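Local structure of MtVAO615 (Myceliophthora thermophila, 6F72) at residues 87-92 with 202-207; 220-225 with 405-410. The protein is probably a secreted flavoprotein oxidase that binds one FAD per subunit bicovalently and, once reduced, reacts rapidly with oxygen, though its substrate is still unknown. All blocks are in the same frame, centred on the assembly; numbering follows the deposited sequence.

From the N terminus, the chain reaches the short helix 89-92 after two earlier helices, runs through 109 residues, mostly loop, and returns at residues 202-207, the start of helix 203-212, to close interaction 1. It then passes strand 215-216 to the loop 220-225, whose partner, residues 405-410, arrives 179 residues later just before strand 412-419 of the seven-stranded antiparallel sheet. The two closed loops follow in series, neither nested nor crossed, yet they meet in space: Tyr207 OH bonds to Gly220 O, and Ser87 pairs with Ala407. Interaction 1 thus joins two parts on the FAD-binding side, and interaction 2 ties that side to the approach to the seven-stranded sheet.

Interaction 1. Residues 87-92 with 202-207; sequences STITHV and EGFEAY
Val92 and Glu202 meet from opposite directions, and here the contact is tightest: Val92 CG1 lies 3.3 Å from Glu202 OE1, with both residues buried. With CG1 anti to the backbone N (chi1 162°), the valine methyl is carried to the carboxylate, which a chain extended beyond CG brings toward Val92. Ile89 CD1 reaches the other oxygen, Glu202 OE2, at 3.6 Å. That oxygen also forms a salt bridge with Lys177, which would be expected to offset a charge on the group although aliphatic carbon flanks it. Replacing Glu202 by alanine removes the carboxylate and would probably leave Lys177 without this partner and open a gap beside Val92.

Helix 203-212, in the PCMH-type FAD-binding region, is met at its start by the short helix 89-92. Thr88 is the N-cap of the short helix, its OG1 accepting from His91 N at 3.3 Å. Glu202 is the N-cap of the other, and its backbone N donates to Glu205 OE1 at 2.9 Å.

On the partly exposed side the contact is looser. Ile89 and Phe204 cross there at about a right angle, Ile89 CD1 resting 3.7 Å from Phe204 CZ of the ring, which also meets Tyr404 edge-to-face.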
loop_
_atom_site.group_PDB
_atom_site.type_symbol
_atom_site.label_atom_id
_atom_site.label_comp_id
_atom_site.label_asym_id
_atom_site.label_seq_id
_atom_site.Cartn_x
_atom_site.Cartn_y
_atom_site.Cartn_z
ATOM N N SER A 87 -6.409 8.306 7.167
ATOM C CA SER A 87 -4.972 8.435 6.853
ATOM C C SER A 87 -4.632 9.923 6.860
ATOM O O SER A 87 -4.942 10.654 5.919
ATOM C CB SER A 87 -4.620 7.773 5.511
ATOM O OG SER A 87 -5.048 6.422 5.489
ATOM N N THR A 88 -4.039 10.369 7.960
ATOM C CA THR A 88 -3.706 11.782 8.149
ATOM C C THR A 88 -2.211 11.954 8.282
ATOM O O THR A 88 -1.502 11.044 8.743
ATOM C CB THR A 88 -4.324 12.351 9.438
ATOM O OG1 THR A 88 -3.810 11.620 10.558
ATOM C CG2 THR A 88 -5.853 12.294 9.396
ATOM N N ILE A 89 -1.748 13.146 7.920
ATOM C CA ILE A 89 -0.332 13.489 8.000
ATOM C C ILE A 89 0.141 13.474 9.461
ATOM O O ILE A 89 1.264 13.074 9.752
ATOM C CB ILE A 89 -0.024 14.813 7.236
ATOM C CG1 ILE A 89 1.484 15.009 7.019
ATOM C CG2 ILE A 89 -0.657 16.021 7.917
ATOM C CD1 ILE A 89 2.109 14.091 5.989
ATOM N N THR A 90 -0.757 13.863 10.362
ATOM C CA THR A 90 -0.528 13.871 11.815
ATOM C C THR A 90 -0.080 12.490 12.324
ATOM O O THR A 90 0.936 12.363 13.017
ATOM C CB THR A 90 -1.802 14.376 12.549
ATOM O OG1 THR A 90 -2.049 15.731 12.155
ATOM C CG2 THR A 90 -1.648 14.336 14.075
ATOM N N HIS A 91 -0.838 11.466 11.950
ATOM C CA HIS A 91 -0.551 10.093 12.315
ATOM C C HIS A 91 0.702 9.540 11.627
ATOM O O HIS A 91 1.510 8.819 12.239
ATOM C CB HIS A 91 -1.748 9.242 11.940
ATOM C CG HIS A 91 -2.114 8.234 12.977
ATOM N ND1 HIS A 91 -3.408 7.791 13.152
ATOM C CD2 HIS A 91 -1.359 7.589 13.901
ATOM C CE1 HIS A 91 -3.431 6.903 14.130
ATOM N NE2 HIS A 91 -2.202 6.765 14.605
ATOM N N VAL A 92 0.845 9.884 10.348
ATOM C CA VAL A 92 1.992 9.477 9.567
ATOM C C VAL A 92 3.283 10.100 10.132
ATOM O O VAL A 92 4.347 9.486 10.025
ATOM C CB VAL A 92 1.785 9.799 8.060
ATOM C CG1 VAL A 92 3.094 9.794 7.298
ATOM C CG2 VAL A 92 0.830 8.794 7.430
ATOM N N GLU A 202 6.207 10.899 -0.005
ATOM C CA GLU A 202 4.818 10.425 -0.048
ATOM C C GLU A 202 4.162 10.854 -1.351
ATOM O O GLU A 202 4.657 11.760 -2.020
ATOM C CB GLU A 202 4.035 10.946 1.170
ATOM C CG GLU A 202 4.551 10.394 2.488
ATOM C CD GLU A 202 3.874 11.005 3.687
ATOM O OE1 GLU A 202 2.782 10.529 4.061
ATOM O OE2 GLU A 202 4.438 11.966 4.257
ATOM N N GLY A 203 3.075 10.191 -1.722
ATOM C CA GLY A 203 2.370 10.453 -2.980
ATOM C C GLY A 203 2.180 11.918 -3.315
ATOM O O GLY A 203 2.521 12.336 -4.424
ATOM N N PHE A 204 1.693 12.694 -2.341
ATOM C CA PHE A 204 1.450 14.145 -2.497
ATOM C C PHE A 204 2.708 14.982 -2.762
ATOM O O PHE A 204 2.650 15.983 -3.483
ATOM C CB PHE A 204 0.633 14.715 -1.322
ATOM C CG PHE A 204 1.388 14.806 -0.007
ATOM C CD1 PHE A 204 1.409 13.725 0.890
ATOM C CD2 PHE A 204 2.039 15.990 0.360
ATOM C CE1 PHE A 204 2.083 13.819 2.110
ATOM C CE2 PHE A 204 2.715 16.089 1.577
ATOM C CZ PHE A 204 2.742 15.003 2.453
ATOM N N GLU A 205 3.824 14.559 -2.168
ATOM C CA GLU A 205 5.128 15.158 -2.405
ATOM C C GLU A 205 5.636 14.819 -3.810
ATOM O O GLU A 205 6.068 15.717 -4.550
ATOM C CB GLU A 205 6.116 14.738 -1.305
ATOM C CG GLU A 205 5.909 15.513 0.002
ATOM C CD GLU A 205 6.375 14.781 1.253
ATOM O OE1 GLU A 205 6.629 13.555 1.201
ATOM O OE2 GLU A 205 6.487 15.443 2.304
ATOM N N ALA A 206 5.556 13.539 -4.182
ATOM C CA ALA A 206 5.890 13.096 -5.540
ATOM C C ALA A 206 5.090 13.862 -6.607
ATOM O O ALA A 206 5.663 14.287 -7.612
ATOM C CB ALA A 206 5.693 11.591 -5.682
ATOM N N TYR A 207 3.795 14.077 -6.365
ATOM C CA TYR A 207 2.909 14.768 -7.319
ATOM C C TYR A 207 3.183 16.255 -7.431
ATOM O O TYR A 207 3.163 16.791 -8.543
ATOM C CB TYR A 207 1.424 14.553 -6.992
ATOM C CG TYR A 207 0.961 13.109 -7.014
ATOM C CD1 TYR A 207 1.653 12.130 -7.747
ATOM C CD2 TYR A 207 -0.182 12.721 -6.313
ATOM C CE1 TYR A 207 1.235 10.810 -7.758
ATOM C CE2 TYR A 207 -0.613 11.398 -6.323
ATOM C CZ TYR A 207 0.096 10.452 -7.044
ATOM O OH TYR A 207 -0.323 9.144 -7.064
#

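Interaction 2. Residues 220-225 with 405-410; sequences GTCPTV and GNAAYF. With FAD (flavin-adenine dinucleotide), chain E.
Ala407 points its methyl at Cys222 beside the dimethylbenzene end of the isoalloxazine, in the bicovalent flavin site of a VAO-type oxidase. Ala407 CB lies 4.0 Å from Cys222 SG and 3.7 Å from the C7M methyl of FAD; the alanine methyl packs against both the sulfur and the flavin methyl, and its small size suits this close approach. The cysteine sulfur, anti to its carbonyl carbon (chi1 -59°), is turned to the flavin and bonded covalently to C6. The second link, to the 8-alpha carbon, comes from His157, whose NE2 is hydrogen-bonded to Thr224 OG1.

The side chains of the loop 220-225 approach the ring system from different directions. Thr221 reaches the pyrimidine end, where its OG1 and its backbone N both donate to FAD O4, OG1 at 2.7 Å and the N-H nearly straight at 169°. Two donors on this carbonyl oxygen would be expected to draw electron density from the flavin. Val225 instead lies over the ring face, its CG2 3.5 Å from FAD C9A, an apolar branched group suited to a flat aromatic surface. Tyr409 belongs to the other segment; its CE2 comes within 3.5 Å of FAD C8M, while its hydroxyl is hydrogen-bonded to His157 O.

Away from the cofactor, Pro223 points its ring at the backbone of Gly405, in a type I turn running from Cys222 to Val225 and closed by Val225 N to Cys222 O. Phe395 and Phe396 of helix 391-399 also touch this proline. Gly405 has a positive phi of 76°, which by itself favours glycine, and any beta carbon there would collide with the proline, whose CG already lies 3.8 Å from Gly405 CA.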
loop_
_atom_site.group_PDB
_atom_site.type_symbol
_atom_site.label_atom_id
_atom_site.label_comp_id
_atom_site.label_asym_id
_atom_site.label_seq_id
_atom_site.Cartn_x
_atom_site.Cartn_y
_atom_site.Cartn_z
ATOM N N GLY A 220 0.047 6.028 -5.940
ATOM C CA GLY A 220 -1.247 5.597 -5.394
ATOM C C GLY A 220 -2.313 6.672 -5.301
ATOM O O GLY A 220 -2.038 7.871 -5.428
ATOM N N THR A 221 -3.540 6.223 -5.064
ATOM C CA THR A 221 -4.700 7.102 -5.021
ATOM C C THR A 221 -4.824 7.704 -3.635
ATOM O O THR A 221 -5.499 8.730 -3.445
ATOM C CB THR A 221 -5.991 6.345 -5.349
ATOM O OG1 THR A 221 -6.112 5.222 -4.466
ATOM C CG2 THR A 221 -5.976 5.861 -6.795
ATOM N N CYS A 222 -4.186 7.054 -2.667
ATOM C CA CYS A 222 -4.166 7.554 -1.309
ATOM C C CYS A 222 -2.917 8.458 -1.173
ATOM O O CYS A 222 -1.795 7.952 -1.196
ATOM C CB CYS A 222 -4.170 6.383 -0.318
ATOM S SG CYS A 222 -5.556 5.170 -0.361
ATOM N N PRO A 223 -3.109 9.801 -1.054
ATOM C CA PRO A 223 -1.965 10.746 -1.161
ATOM C C PRO A 223 -0.843 10.577 -0.142
ATOM O O PRO A 223 0.309 10.878 -0.457
ATOM C CB PRO A 223 -2.617 12.124 -1.024
ATOM C CG PRO A 223 -4.057 11.910 -1.345
ATOM C CD PRO A 223 -4.383 10.524 -0.862
ATOM N N THR A 224 -1.174 10.091 1.054
ATOM C CA THR A 224 -0.213 9.931 2.158
ATOM C C THR A 224 0.654 8.668 2.032
ATOM O O THR A 224 1.597 8.477 2.801
ATOM C CB THR A 224 -0.924 9.927 3.547
ATOM O OG1 THR A 224 -1.789 8.774 3.656
ATOM C CG2 THR A 224 -1.717 11.225 3.770
ATOM N N VAL A 225 0.325 7.806 1.069
ATOM C CA VAL A 225 1.083 6.561 0.819
ATOM C C VAL A 225 2.527 6.841 0.387
ATOM O O VAL A 225 2.759 7.741 -0.413
ATOM C CB VAL A 225 0.344 5.668 -0.200
ATOM C CG1 VAL A 225 1.238 4.559 -0.741
ATOM C CG2 VAL A 225 -0.893 5.084 0.476
ATOM N N GLY A 405 -5.513 14.449 1.068
ATOM C CA GLY A 405 -6.684 13.607 0.795
ATOM C C GLY A 405 -7.531 13.413 2.051
ATOM O O GLY A 405 -7.435 14.188 3.011
ATOM N N ASN A 406 -8.350 12.369 2.047
ATOM C CA ASN A 406 -9.232 12.071 3.172
ATOM C C ASN A 406 -9.518 10.567 3.229
ATOM O O ASN A 406 -10.651 10.142 3.492
ATOM C CB ASN A 406 -10.526 12.895 3.043
ATOM C CG ASN A 406 -11.419 12.772 4.252
ATOM O OD1 ASN A 406 -11.014 13.077 5.380
ATOM N ND2 ASN A 406 -12.653 12.319 4.028
ATOM N N ALA A 407 -8.476 9.768 3.005
ATOM C CA ALA A 407 -8.641 8.334 2.780
ATOM C C ALA A 407 -8.792 7.556 4.086
ATOM O O ALA A 407 -7.830 7.435 4.864
ATOM C CB ALA A 407 -7.500 7.785 1.934
ATOM N N ALA A 408 -10.014 7.054 4.307
ATOM C CA ALA A 408 -10.358 6.191 5.436
ATOM C C ALA A 408 -9.415 5.006 5.524
ATOM O O ALA A 408 -8.955 4.495 4.497
ATOM C CB ALA A 408 -11.794 5.711 5.316
ATOM N N TYR A 409 -9.090 4.607 6.748
ATOM C CA TYR A 409 -8.259 3.443 6.955
ATOM C C TYR A 409 -9.100 2.284 7.428
ATOM O O TYR A 409 -9.616 2.291 8.561
ATOM C CB TYR A 409 -7.123 3.688 7.943
ATOM C CG TYR A 409 -6.077 2.607 7.859
ATOM C CD1 TYR A 409 -6.252 1.373 8.513
ATOM C CD2 TYR A 409 -4.912 2.801 7.089
ATOM C CE1 TYR A 409 -5.305 0.370 8.418
ATOM C CE2 TYR A 409 -3.950 1.805 6.991
ATOM C CZ TYR A 409 -4.141 0.597 7.645
ATOM O OH TYR A 409 -3.183 -0.377 7.528
ATOM N N PHE A 410 -9.228 1.289 6.558
ATOM C CA PHE A 410 -9.914 0.045 6.883
ATOM C C PHE A 410 -8.859 -1.045 7.099
ATOM O O PHE A 410 -8.162 -1.414 6.160
ATOM C CB PHE A 410 -10.844 -0.365 5.752
ATOM C CG PHE A 410 -11.828 0.693 5.324
ATOM C CD1 PHE A 410 -12.797 1.179 6.204
ATOM C CD2 PHE A 410 -11.825 1.166 4.006
ATOM C CE1 PHE A 410 -13.727 2.132 5.788
ATOM C CE2 PHE A 410 -12.754 2.115 3.582
ATOM C CZ PHE A 410 -13.706 2.602 4.477
HETATM P PA FAD E . 4.800 1.254 5.375
HETATM O O1A FAD E . 3.831 0.516 6.263
HETATM O O2A FAD E . 5.681 2.268 6.049
HETATM O O5B FAD E . 5.699 0.169 4.605
HETATM C C5B FAD E . 5.137 -1.015 4.038
HETATM C C4B FAD E . 6.174 -2.128 3.928
HETATM O O4B FAD E . 7.288 -1.672 3.158
HETATM C C3B FAD E . 6.743 -2.593 5.255
HETATM O O3B FAD E . 6.973 -4.002 5.136
HETATM C C2B FAD E . 8.074 -1.872 5.381
HETATM O O2B FAD E . 9.022 -2.629 6.139
HETATM C C1B FAD E . 8.500 -1.730 3.930
HETATM N N9A FAD E . 9.280 -0.506 3.629
HETATM C C8A FAD E . 8.771 0.736 3.484
HETATM N N7A FAD E . 9.749 1.621 3.169
HETATM C C5A FAD E . 10.902 0.936 3.102
HETATM C C6A FAD E . 12.316 1.267 2.814
HETATM N N6A FAD E . 12.663 2.545 2.546
HETATM N N1A FAD E . 13.226 0.266 2.846
HETATM C C2A FAD E . 12.885 -1.012 3.121
HETATM N N3A FAD E . 11.608 -1.385 3.386
HETATM C C4A FAD E . 10.593 -0.472 3.392
HETATM N N1 FAD E . -1.746 0.585 -2.881
HETATM C C2 FAD E . -1.962 0.652 -4.219
HETATM O O2 FAD E . -1.339 -0.130 -4.975
HETATM N N3 FAD E . -2.830 1.537 -4.757
HETATM C C4 FAD E . -3.553 2.404 -4.029
HETATM O O4 FAD E . -4.348 3.204 -4.571
HETATM C C4X FAD E . -3.362 2.397 -2.562
HETATM N N5 FAD E . -4.037 3.246 -1.756
HETATM C C5X FAD E . -3.864 3.234 -0.403
HETATM C C6 FAD E . -4.577 4.132 0.421
HETATM C C7 FAD E . -4.373 4.099 1.818
HETATM C C7M FAD E . -5.156 5.067 2.686
HETATM C C8 FAD E . -3.394 3.124 2.424
HETATM C C8M FAD E . -3.032 3.076 3.901
HETATM C C9 FAD E . -2.702 2.250 1.592
HETATM C C9A FAD E . -2.895 2.261 0.207
HETATM N N10 FAD E . -2.167 1.378 -0.626
HETATM C C10 FAD E . -2.393 1.410 -2.018
HETATM C "C1'" FAD E . -1.262 0.396 -0.034
HETATM C "C2'" FAD E . 0.217 0.619 -0.135
HETATM O "O2'" FAD E . 0.606 0.340 -1.478
HETATM C "C3'" FAD E . 0.840 -0.385 0.827
HETATM O "O3'" FAD E . 0.198 -0.330 2.119
HETATM C "C4'" FAD E . 2.336 -0.153 0.977
HETATM O "O4'" FAD E . 2.917 -1.247 1.688
HETATM C "C5'" FAD E . 2.636 1.190 1.646
HETATM O "O5'" FAD E . 4.027 1.353 1.874
HETATM P P FAD E . 4.538 2.532 2.839
HETATM O O1P FAD E . 3.856 3.809 2.440
HETATM O O2P FAD E . 6.043 2.406 2.864
HETATM O O3P FAD E . 3.955 2.051 4.266
#